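Side-chain contacts in LanC-like protein GCR2 (Arabidopsis thaliana, PDB 3T33), which may play a role in abscisic acid signalling and is a zinc-binding member of the LanC-like protein family: residues 63-67 against 68-72; 90-93 against 94-97; 147-150 against 151-154. All coordinates share one frame; numbering follows the deposited sequence.

Interaction 1: 63-67 against 68-72; sequences VVWET and WERSG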
ATOM      1  N   VAL A  63      11.928 -14.411   5.289  1.00 37.24           N
ATOM      2  CA  VAL A  63      12.138 -13.596   4.102  1.00 35.63           C
ATOM      3  C   VAL A  63      13.614 -13.171   3.952  1.00 35.54           C
ATOM      4  O   VAL A  63      14.142 -13.256   2.874  1.00 35.18           O
ATOM      5  CB  VAL A  63      11.208 -12.336   4.079  1.00 36.11           C
ATOM      6  CG1 VAL A  63      11.570 -11.427   2.868  1.00 35.56           C
ATOM      7  CG2 VAL A  63       9.762 -12.752   3.975  1.00 30.39           C
ATOM      8  N   VAL A  64      14.247 -12.719   5.043  1.00 34.87           N
ATOM      9  CA  VAL A  64      15.682 -12.431   5.079  1.00 35.21           C
ATOM     10  C   VAL A  64      16.509 -13.668   4.733  1.00 35.97           C
ATOM     11  O   VAL A  64      17.447 -13.557   3.954  1.00 36.29           O
ATOM     12  CB  VAL A  64      16.153 -11.858   6.420  1.00 34.82           C
ATOM     13  CG1 VAL A  64      17.678 -11.699   6.448  1.00 33.33           C
ATOM     14  CG2 VAL A  64      15.513 -10.490   6.653  1.00 33.54           C
ATOM     15  N   TRP A  65      16.124 -14.844   5.245  1.00 36.25           N
ATOM     16  CA  TRP A  65      16.822 -16.077   4.874  1.00 36.56           C
ATOM     17  C   TRP A  65      16.887 -16.277   3.355  1.00 36.88           C
ATOM     18  O   TRP A  65      17.961 -16.438   2.806  1.00 36.26           O
ATOM     19  CB  TRP A  65      16.261 -17.318   5.552  1.00 35.80           C
ATOM     20  CG  TRP A  65      17.161 -18.474   5.302  1.00 37.85           C
ATOM     21  CD1 TRP A  65      16.919 -19.558   4.488  1.00 39.29           C
ATOM     22  CD2 TRP A  65      18.490 -18.640   5.804  1.00 35.45           C
ATOM     23  NE1 TRP A  65      18.009 -20.384   4.475  1.00 39.41           N
ATOM     24  CE2 TRP A  65      18.993 -19.838   5.266  1.00 37.06           C
ATOM     25  CE3 TRP A  65      19.310 -17.889   6.676  1.00 37.11           C
ATOM     26  CZ2 TRP A  65      20.278 -20.307   5.562  1.00 33.10           C
ATOM     27  CZ3 TRP A  65      20.599 -18.370   6.973  1.00 35.34           C
ATOM     28  CH2 TRP A  65      21.052 -19.562   6.422  1.00 33.02           C
ATOM     29  N   GLU A  66      15.727 -16.192   2.699  1.00 37.33           N
ATOM     30  CA  GLU A  66      15.547 -16.603   1.320  1.00 36.73           C
ATOM     31  C   GLU A  66      16.048 -15.578   0.339  1.00 37.40           C
ATOM     32  O   GLU A  66      16.556 -15.937  -0.689  1.00 38.03           O
ATOM     33  CB  GLU A  66      14.067 -16.870   1.021  1.00 36.53           C
ATOM     34  CG  GLU A  66      13.471 -18.067   1.725  1.00 37.50           C
ATOM     35  CD  GLU A  66      14.229 -19.377   1.394  1.00 44.64           C
ATOM     36  OE1 GLU A  66      14.761 -19.490   0.254  1.00 46.78           O
ATOM     37  OE2 GLU A  66      14.337 -20.281   2.279  1.00 40.08           O
ATOM     38  N   THR A  67      15.893 -14.291   0.635  1.00 37.31           N
ATOM     39  CA  THR A  67      16.145 -13.285  -0.356  1.00 35.28           C
ATOM     40  C   THR A  67      17.550 -12.758  -0.224  1.00 36.86           C
ATOM     41  O   THR A  67      18.046 -12.121  -1.128  1.00 37.96           O
ATOM     42  CB  THR A  67      15.119 -12.094  -0.268  1.00 36.25           C
ATOM     43  OG1 THR A  67      15.222 -11.407   0.990  1.00 30.23           O
ATOM     44  CG2 THR A  67      13.699 -12.573  -0.503  1.00 33.69           C
ATOM     45  N   TRP A  68      18.183 -13.022   0.913  1.00 38.16           N
ATOM     46  CA  TRP A  68      19.514 -12.487   1.181  1.00 39.11           C
ATOM     47  C   TRP A  68      20.566 -13.570   1.397  1.00 41.13           C
ATOM     48  O   TRP A  68      21.565 -13.623   0.681  1.00 40.02           O
ATOM     49  CB  TRP A  68      19.476 -11.549   2.391  1.00 38.77           C
ATOM     50  CG  TRP A  68      20.723 -10.738   2.560  1.00 37.29           C
ATOM     51  CD1 TRP A  68      21.581 -10.765   3.621  1.00 35.80           C
ATOM     52  CD2 TRP A  68      21.255  -9.777   1.640  1.00 36.19           C
ATOM     53  NE1 TRP A  68      22.613  -9.881   3.418  1.00 35.71           N
ATOM     54  CE2 TRP A  68      22.436  -9.262   2.209  1.00 36.59           C
ATOM     55  CE3 TRP A  68      20.845  -9.302   0.390  1.00 36.27           C
ATOM     56  CZ2 TRP A  68      23.212  -8.296   1.571  1.00 36.45           C
ATOM     57  CZ3 TRP A  68      21.618  -8.344  -0.242  1.00 34.26           C
ATOM     58  CH2 TRP A  68      22.788  -7.851   0.351  1.00 36.43           C
ATOM     59  N   GLU A  69      20.345 -14.427   2.389  1.00 43.09           N
ATOM     60  CA  GLU A  69      21.358 -15.450   2.758  1.00 45.41           C
ATOM     61  C   GLU A  69      21.439 -16.619   1.787  1.00 47.17           C
ATOM     62  O   GLU A  69      22.507 -16.863   1.217  1.00 47.63           O
ATOM     63  CB  GLU A  69      21.239 -15.915   4.233  1.00 45.22           C
ATOM     64  CG  GLU A  69      21.552 -14.791   5.263  1.00 45.15           C
ATOM     65  CD  GLU A  69      23.052 -14.497   5.373  1.00 48.57           C
ATOM     66  OE1 GLU A  69      23.847 -15.343   4.900  1.00 48.55           O
ATOM     67  OE2 GLU A  69      23.450 -13.434   5.925  1.00 51.14           O
ATOM     68  N   ARG A  70      20.332 -17.318   1.564  1.00 49.87           N
ATOM     69  CA  ARG A  70      20.300 -18.391   0.581  1.00 53.55           C
ATOM     70  C   ARG A  70      20.956 -17.955  -0.769  1.00 55.44           C
ATOM     71  O   ARG A  70      21.833 -18.646  -1.324  1.00 56.18           O
ATOM     72  CB  ARG A  70      18.858 -18.818   0.317  1.00 53.21           C
ATOM     73  CG  ARG A  70      18.699 -19.779  -0.874  1.00 57.06           C
ATOM     74  CD  ARG A  70      18.905 -21.228  -0.419  1.00 63.26           C
ATOM     75  NE  ARG A  70      17.974 -21.554   0.662  1.00 68.34           N
ATOM     76  CZ  ARG A  70      16.753 -22.072   0.478  1.00 71.54           C
ATOM     77  NH1 ARG A  70      16.318 -22.355  -0.753  1.00 71.59           N
ATOM     78  NH2 ARG A  70      15.967 -22.314   1.530  1.00 71.18           N
ATOM     79  N   SER A  71      20.511 -16.807  -1.279  1.00 56.65           N
ATOM     80  CA  SER A  71      20.884 -16.322  -2.589  1.00 58.18           C
ATOM     81  C   SER A  71      22.345 -15.832  -2.583  1.00 58.68           C
ATOM     82  O   SER A  71      22.827 -15.326  -3.593  1.00 59.74           O
ATOM     83  CB  SER A  71      19.913 -15.188  -2.995  1.00 58.34           C
ATOM     84  OG  SER A  71      20.177 -13.985  -2.256  1.00 60.00           O
ATOM     85  N   GLY A  72      23.032 -15.977  -1.441  1.00 59.06           N
ATOM     86  CA  GLY A  72      24.423 -15.550  -1.260  1.00 58.52           C
ATOM     87  C   GLY A  72      24.620 -14.056  -1.466  1.00 58.97           C
ATOM     88  O   GLY A  72      25.640 -13.648  -2.019  1.00 59.29           O
TER
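Trp68 sits one helical turn beyond Val64, and its N donates to Val64 O at 3.2 Å through a bent bond. Its CB lies loosely beside Val64 CG1 (4.4 Å), two apolar groups on the flank that faces Leu106 of helix 101-118; CG, anti to the backbone N and beside the carbonyl carbon (chi1 -168°), directs the indole on to Asn110 and Ala113, a buried place that suits a large aromatic. Glu69 follows with a weak, long bond from its N to the same Val64 O. Its CB lies over one face of Trp65, 4.0 Å from the centroid of the six-membered ring, a CH-pi contact in which the methylene part of an acidic residue shields the indole while the carboxylate leads outward. Arg70 N then reaches five residues back to Trp65 O (2.8 Å, 169°), a wider pi-type turn just before the end. Its chain, bent at chi2 and chi3, folds back beside Glu66, and NH2 meets Glu66 OE2 at 2.7 Å in a salt bridge. The carboxylate stands nearly perpendicular to the guanidinium, 88° between planes, so OE1 hangs over the guanidinium face; Lys62 is a second cationic partner of OE2. Ser71 OG makes a weak bond to Thr67 O (3.0 Å), but Trp68 O is also within its reach and the acceptor is not settled; Thr67 OG1 is held by Val63 O and Thr87. Gly72 closes a type I turn from Glu69; its positive phi, which glycine tolerates readily, and two bonds back into the last turn make the Schellman motif terminating helix 45-69.

Interaction 2: 90-93 against 94-97; sequences LLFK and SYQV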
ATOM      1  N   LEU A  90      10.970  -3.972   4.426  1.00 24.77           N
ATOM      2  CA  LEU A  90      10.398  -4.763   5.522  1.00 26.29           C
ATOM      3  C   LEU A  90      11.284  -4.621   6.781  1.00 28.48           C
ATOM      4  O   LEU A  90      10.778  -4.542   7.923  1.00 29.73           O
ATOM      5  CB  LEU A  90      10.242  -6.214   5.081  1.00 23.00           C
ATOM      6  CG  LEU A  90       9.903  -7.176   6.266  1.00 28.44           C
ATOM      7  CD1 LEU A  90       8.554  -6.823   6.933  1.00 21.34           C
ATOM      8  CD2 LEU A  90       9.933  -8.662   5.777  1.00 20.19           C
ATOM      9  N   LEU A  91      12.613  -4.580   6.559  1.00 29.97           N
ATOM     10  CA  LEU A  91      13.605  -4.439   7.624  1.00 30.75           C
ATOM     11  C   LEU A  91      13.547  -3.079   8.222  1.00 31.28           C
ATOM     12  O   LEU A  91      13.681  -2.906   9.459  1.00 32.11           O
ATOM     13  CB  LEU A  91      15.017  -4.747   7.077  1.00 30.26           C
ATOM     14  CG  LEU A  91      15.274  -6.257   7.047  1.00 29.66           C
ATOM     15  CD1 LEU A  91      16.444  -6.531   6.168  1.00 27.33           C
ATOM     16  CD2 LEU A  91      15.574  -6.740   8.463  1.00 26.45           C
ATOM     17  N   PHE A  92      13.381  -2.090   7.346  1.00 31.94           N
ATOM     18  CA  PHE A  92      13.106  -0.720   7.802  1.00 32.12           C
ATOM     19  C   PHE A  92      11.804  -0.610   8.690  1.00 32.70           C
ATOM     20  O   PHE A  92      11.819   0.007   9.742  1.00 33.54           O
ATOM     21  CB  PHE A  92      13.047   0.258   6.610  1.00 31.14           C
ATOM     22  CG  PHE A  92      12.973   1.695   7.035  1.00 31.34           C
ATOM     23  CD1 PHE A  92      14.052   2.304   7.649  1.00 31.06           C
ATOM     24  CD2 PHE A  92      11.816   2.425   6.872  1.00 32.53           C
ATOM     25  CE1 PHE A  92      13.977   3.628   8.110  1.00 28.92           C
ATOM     26  CE2 PHE A  92      11.731   3.760   7.342  1.00 33.55           C
ATOM     27  CZ  PHE A  92      12.845   4.352   7.947  1.00 29.71           C
ATOM     28  N   LYS A  93      10.700  -1.180   8.240  1.00 32.23           N
ATOM     29  CA  LYS A  93       9.460  -1.168   8.998  1.00 33.12           C
ATOM     30  C   LYS A  93       9.667  -1.863  10.366  1.00 33.82           C
ATOM     31  O   LYS A  93       9.137  -1.442  11.410  1.00 35.64           O
ATOM     32  CB  LYS A  93       8.426  -1.951   8.206  1.00 31.81           C
ATOM     33  CG  LYS A  93       7.162  -2.184   8.959  1.00 33.81           C
ATOM     34  CD  LYS A  93       6.072  -1.164   8.608  1.00 37.30           C
ATOM     35  CE  LYS A  93       5.941  -0.158   9.610  1.00 36.74           C
ATOM     36  NZ  LYS A  93       5.075   0.958   9.101  1.00 40.22           N
ATOM     37  N   SER A  94      10.456  -2.913  10.364  1.00 33.69           N
ATOM     38  CA  SER A  94      10.753  -3.629  11.584  1.00 33.90           C
ATOM     39  C   SER A  94      11.612  -2.811  12.508  1.00 33.82           C
ATOM     40  O   SER A  94      11.453  -2.827  13.728  1.00 32.38           O
ATOM     41  CB  SER A  94      11.491  -4.902  11.245  1.00 33.90           C
ATOM     42  OG  SER A  94      11.714  -5.621  12.430  1.00 35.33           O
ATOM     43  N   TYR A  95      12.567  -2.119  11.939  1.00 33.67           N
ATOM     44  CA  TYR A  95      13.300  -1.200  12.749  1.00 34.59           C
ATOM     45  C   TYR A  95      12.334  -0.131  13.337  1.00 36.39           C
ATOM     46  O   TYR A  95      12.464   0.242  14.493  1.00 36.51           O
ATOM     47  CB  TYR A  95      14.439  -0.551  11.915  1.00 34.36           C
ATOM     48  CG  TYR A  95      14.931   0.711  12.518  1.00 36.31           C
ATOM     49  CD1 TYR A  95      15.665   0.700  13.722  1.00 40.28           C
ATOM     50  CD2 TYR A  95      14.586   1.928  11.955  1.00 38.40           C
ATOM     51  CE1 TYR A  95      16.065   1.914  14.332  1.00 42.40           C
ATOM     52  CE2 TYR A  95      14.969   3.110  12.518  1.00 41.43           C
ATOM     53  CZ  TYR A  95      15.718   3.106  13.704  1.00 44.00           C
ATOM     54  OH  TYR A  95      16.089   4.316  14.245  1.00 45.87           O
ATOM     55  N   GLN A  96      11.412   0.397  12.534  1.00 37.12           N
ATOM     56  CA  GLN A  96      10.557   1.498  12.985  1.00 38.82           C
ATOM     57  C   GLN A  96       9.721   1.040  14.192  1.00 38.54           C
ATOM     58  O   GLN A  96       9.363   1.860  15.056  1.00 38.17           O
ATOM     59  CB  GLN A  96       9.579   1.896  11.879  1.00 39.41           C
ATOM     60  CG  GLN A  96      10.041   2.921  10.847  1.00 44.38           C
ATOM     61  CD  GLN A  96       8.812   3.421   9.969  1.00 54.94           C
ATOM     62  OE1 GLN A  96       8.011   2.602   9.444  1.00 57.66           O
ATOM     63  NE2 GLN A  96       8.659   4.760   9.840  1.00 54.68           N
ATOM     64  N   VAL A  97       9.385  -0.262  14.201  1.00 37.44           N
ATOM     65  CA  VAL A  97       8.520  -0.847  15.208  1.00 37.40           C
ATOM     66  C   VAL A  97       9.345  -1.282  16.443  1.00 37.98           C
ATOM     67  O   VAL A  97       8.929  -1.020  17.557  1.00 36.31           O
ATOM     68  CB  VAL A  97       7.712  -2.063  14.658  1.00 37.58           C
ATOM     69  CG1 VAL A  97       6.887  -2.714  15.752  1.00 39.14           C
ATOM     70  CG2 VAL A  97       6.761  -1.631  13.590  1.00 36.30           C
TER
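Lys93 and Gln96 meet at their polar ends, NZ giving OE1 a weak hydrogen bond at 3.4 Å. The ammonium has a stronger partner in Asp401 of helix 392-402, with which it forms a salt bridge, so the glutamine oxygen is a secondary acceptor. Lys93 gets there by bending at chi2 (97°) and chi3, which carries its aliphatic part along the helix toward Gln96; the long chain lets the buried lysine's ammonium reach Asp401. Gln96 CG lies over one face of the Phe92 ring, CD comes within 3.9 Å of its CE2, and the amide is tilted 25° from the ring plane.

Beneath these side chains runs the i to i+4 bonding of an alpha helix. Ser94 N is satisfied by Leu90 O, Tyr95 N by Leu91 O, Gln96 N by Phe92 O, and Val97 N by Lys93 O at 3.0 Å. This is helix 84-98 of the alpha/alpha toroid, the barrel of helical hairpins characteristic of LanC-like proteins, and its apolar residues are shared among several neighbouring helices. Phe92 packs its apolar ring against Leu136 and Val139 of helix 130-144, touching Cys143 too, and its CE1 lies 4.2 Å from Tyr95 CD2. The hydroxyl of buried Ser94 is bonded to Asp103 OD2 of helix 101-118, with Lys60 NZ a weak further partner, while Ser94 O accepts from Thr98 OG1 and Gln96 O, weakly, from Arg99 NH1.

Interaction 3: 147-150 against 151-154; sequences DQLY and DRYL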
ATOM      1  N   ASP A 147      25.430  11.051   7.812  1.00 47.53           N
ATOM      2  CA  ASP A 147      25.246  12.158   6.869  1.00 48.26           C
ATOM      3  C   ASP A 147      25.890  11.897   5.508  1.00 47.17           C
ATOM      4  O   ASP A 147      25.252  12.111   4.507  1.00 47.92           O
ATOM      5  CB  ASP A 147      25.742  13.493   7.449  1.00 49.72           C
ATOM      6  CG  ASP A 147      24.827  14.055   8.596  1.00 55.84           C
ATOM      7  OD1 ASP A 147      23.622  13.665   8.710  1.00 60.39           O
ATOM      8  OD2 ASP A 147      25.320  14.921   9.385  1.00 59.61           O
ATOM      9  N   GLN A 148      27.118  11.403   5.445  1.00 46.56           N
ATOM     10  CA  GLN A 148      27.791  11.190   4.136  1.00 45.72           C
ATOM     11  C   GLN A 148      27.063  10.175   3.208  1.00 44.09           C
ATOM     12  O   GLN A 148      26.947  10.368   1.982  1.00 43.39           O
ATOM     13  CB  GLN A 148      29.260  10.766   4.318  1.00 46.78           C
ATOM     14  CG  GLN A 148      30.129  11.613   5.289  1.00 53.10           C
ATOM     15  CD  GLN A 148      29.550  11.716   6.753  1.00 59.78           C
ATOM     16  OE1 GLN A 148      29.095  10.705   7.345  1.00 61.84           O
ATOM     17  NE2 GLN A 148      29.574  12.944   7.323  1.00 57.79           N
ATOM     18  N   LEU A 149      26.633   9.062   3.783  1.00 41.67           N
ATOM     19  CA  LEU A 149      25.807   8.103   3.075  1.00 39.66           C
ATOM     20  C   LEU A 149      24.480   8.768   2.622  1.00 37.68           C
ATOM     21  O   LEU A 149      23.946   8.479   1.572  1.00 36.45           O
ATOM     22  CB  LEU A 149      25.452   6.996   4.042  1.00 39.53           C
ATOM     23  CG  LEU A 149      25.577   5.571   3.558  1.00 41.93           C
ATOM     24  CD1 LEU A 149      24.558   4.740   4.289  1.00 41.03           C
ATOM     25  CD2 LEU A 149      25.386   5.465   2.089  1.00 38.46           C
ATOM     26  N   TYR A 150      23.945   9.636   3.449  1.00 36.39           N
ATOM     27  CA  TYR A 150      22.723  10.310   3.123  1.00 37.21           C
ATOM     28  C   TYR A 150      22.888  11.160   1.848  1.00 38.21           C
ATOM     29  O   TYR A 150      22.022  11.074   0.932  1.00 35.81           O
ATOM     30  CB  TYR A 150      22.279  11.185   4.269  1.00 35.95           C
ATOM     31  CG  TYR A 150      21.282  12.244   3.865  1.00 37.70           C
ATOM     32  CD1 TYR A 150      19.992  11.882   3.493  1.00 34.17           C
ATOM     33  CD2 TYR A 150      21.597  13.610   3.928  1.00 34.87           C
ATOM     34  CE1 TYR A 150      19.072  12.810   3.170  1.00 36.52           C
ATOM     35  CE2 TYR A 150      20.648  14.571   3.585  1.00 33.84           C
ATOM     36  CZ  TYR A 150      19.398  14.162   3.194  1.00 36.17           C
ATOM     37  OH  TYR A 150      18.392  15.050   2.825  1.00 38.25           O
ATOM     38  N   ASP A 151      23.988  11.956   1.801  1.00 39.04           N
ATOM     39  CA  ASP A 151      24.254  12.871   0.681  1.00 39.93           C
ATOM     40  C   ASP A 151      24.405  12.070  -0.554  1.00 39.99           C
ATOM     41  O   ASP A 151      23.911  12.438  -1.644  1.00 41.14           O
ATOM     42  CB  ASP A 151      25.539  13.617   0.887  1.00 41.11           C
ATOM     43  CG  ASP A 151      25.462  14.590   2.061  1.00 43.53           C
ATOM     44  OD1 ASP A 151      24.362  15.132   2.353  1.00 44.73           O
ATOM     45  OD2 ASP A 151      26.527  14.821   2.661  1.00 47.22           O
ATOM     46  N   ARG A 152      25.057  10.937  -0.392  1.00 39.19           N
ATOM     47  CA  ARG A 152      25.345  10.132  -1.536  1.00 40.13           C
ATOM     48  C   ARG A 152      24.052   9.571  -2.165  1.00 38.13           C
ATOM     49  O   ARG A 152      23.917   9.569  -3.398  1.00 38.51           O
ATOM     50  CB  ARG A 152      26.390   9.071  -1.173  1.00 41.48           C
ATOM     51  CG  ARG A 152      26.268   7.715  -1.906  1.00 47.99           C
ATOM     52  CD  ARG A 152      27.312   6.688  -1.352  1.00 59.47           C
ATOM     53  NE  ARG A 152      26.786   5.317  -1.411  1.00 61.60           N
ATOM     54  CZ  ARG A 152      27.249   4.281  -0.709  1.00 62.53           C
ATOM     55  NH1 ARG A 152      28.264   4.429   0.141  1.00 60.43           N
ATOM     56  NH2 ARG A 152      26.663   3.091  -0.855  1.00 64.42           N
ATOM     57  N   TYR A 153      23.105   9.099  -1.353  1.00 35.52           N
ATOM     58  CA  TYR A 153      21.824   8.638  -1.945  1.00 33.67           C
ATOM     59  C   TYR A 153      20.968   9.819  -2.432  1.00 31.41           C
ATOM     60  O   TYR A 153      20.240   9.708  -3.402  1.00 28.42           O
ATOM     61  CB  TYR A 153      20.982   7.810  -0.982  1.00 33.80           C
ATOM     62  CG  TYR A 153      21.444   6.389  -0.800  1.00 33.70           C
ATOM     63  CD1 TYR A 153      21.311   5.446  -1.825  1.00 30.89           C
ATOM     64  CD2 TYR A 153      22.020   5.984   0.430  1.00 31.54           C
ATOM     65  CE1 TYR A 153      21.764   4.135  -1.661  1.00 31.12           C
ATOM     66  CE2 TYR A 153      22.449   4.680   0.617  1.00 29.73           C
ATOM     67  CZ  TYR A 153      22.305   3.755  -0.414  1.00 31.97           C
ATOM     68  OH  TYR A 153      22.774   2.487  -0.206  1.00 31.44           O
ATOM     69  N   LEU A 154      21.044  10.918  -1.709  1.00 30.70           N
ATOM     70  CA  LEU A 154      20.397  12.147  -2.116  1.00 32.14           C
ATOM     71  C   LEU A 154      20.875  12.677  -3.494  1.00 33.50           C
ATOM     72  O   LEU A 154      20.030  13.104  -4.317  1.00 34.43           O
ATOM     73  CB  LEU A 154      20.593  13.184  -1.044  1.00 30.83           C
ATOM     74  CG  LEU A 154      19.882  14.496  -1.317  1.00 32.29           C
ATOM     75  CD1 LEU A 154      18.425  14.216  -1.501  1.00 28.05           C
ATOM     76  CD2 LEU A 154      20.147  15.481  -0.240  1.00 31.04           C
TER
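Leu149 sends CD2 between two side chains of the next turn, and the apolar contacts begin there. The methyl approaches Tyr153 CE2 to 3.4 Å, the two side chains running side by side in the same direction. The same methyl sits over the centre of the Arg152 guanidinium, 3.6 Å from CZ, so a hydrocarbon group packs on the flat, poorly solvated face of a cation whose N-H groups point outward around its rim. Leucine suits this position because one branch can serve both neighbours. A second apolar pair lies on another flank: Leu154 places CD2 3.8 Å from Tyr150 CZ, and its CB comes over one face of that ring. Tyr150 runs alongside Leu154 because its CG is anti to N (chi1 161°), letting its aromatic body pack while the hydroxyl reaches Ser192 OG.

The backbone bonds are those of a regular alpha helix. Asp151 N donates to Asp147 O at 3.0 Å, Arg152 N to Gln148 O, Tyr153 N to Leu149 O, and Leu154 N to Tyr150 O at 2.8 Å.

Charged groups mostly look outside this turn. Lys142 serves two residues here, forming a salt bridge with Asp147 OD1 and a cation-pi contact with the Tyr150 ring. An acid in the first turn, such as Asp147, is probably favoured by the positive end of the helix dipole. Arg152 NH2 pairs with Glu112.

Helix 147-158 thus presents two flanks to its surroundings: Leu149 and Tyr153 face helices 101-118 and 130-144, while Tyr150 and Leu154 face helix 174-188, where Leu154 meets Leu184, with Tyr150 also touching helix 130-144.

In the fold
From the N terminus the three contacts come in series, each within one helix; none encloses a long loop, and none nests in or crosses another. Interaction 1 finishes helix 45-69, interaction 2 lies in the next helix, 84-98, and interaction 3 opens helix 147-158. The first two touch directly: Val64 CG2 packs on Leu91 CD1 at 4.1 Å and Val63 CB on Leu90 CD2 at 4.2 Å, joining consecutive helices. Interaction 3 stands apart, its nearest atoms about 10 Å from interaction 1 and about 11 Å from interaction 2. Helix 101-118 links all three, meeting Trp68, Leu91 and Tyr153, and helix 130-144 bridges interactions 2 and 3.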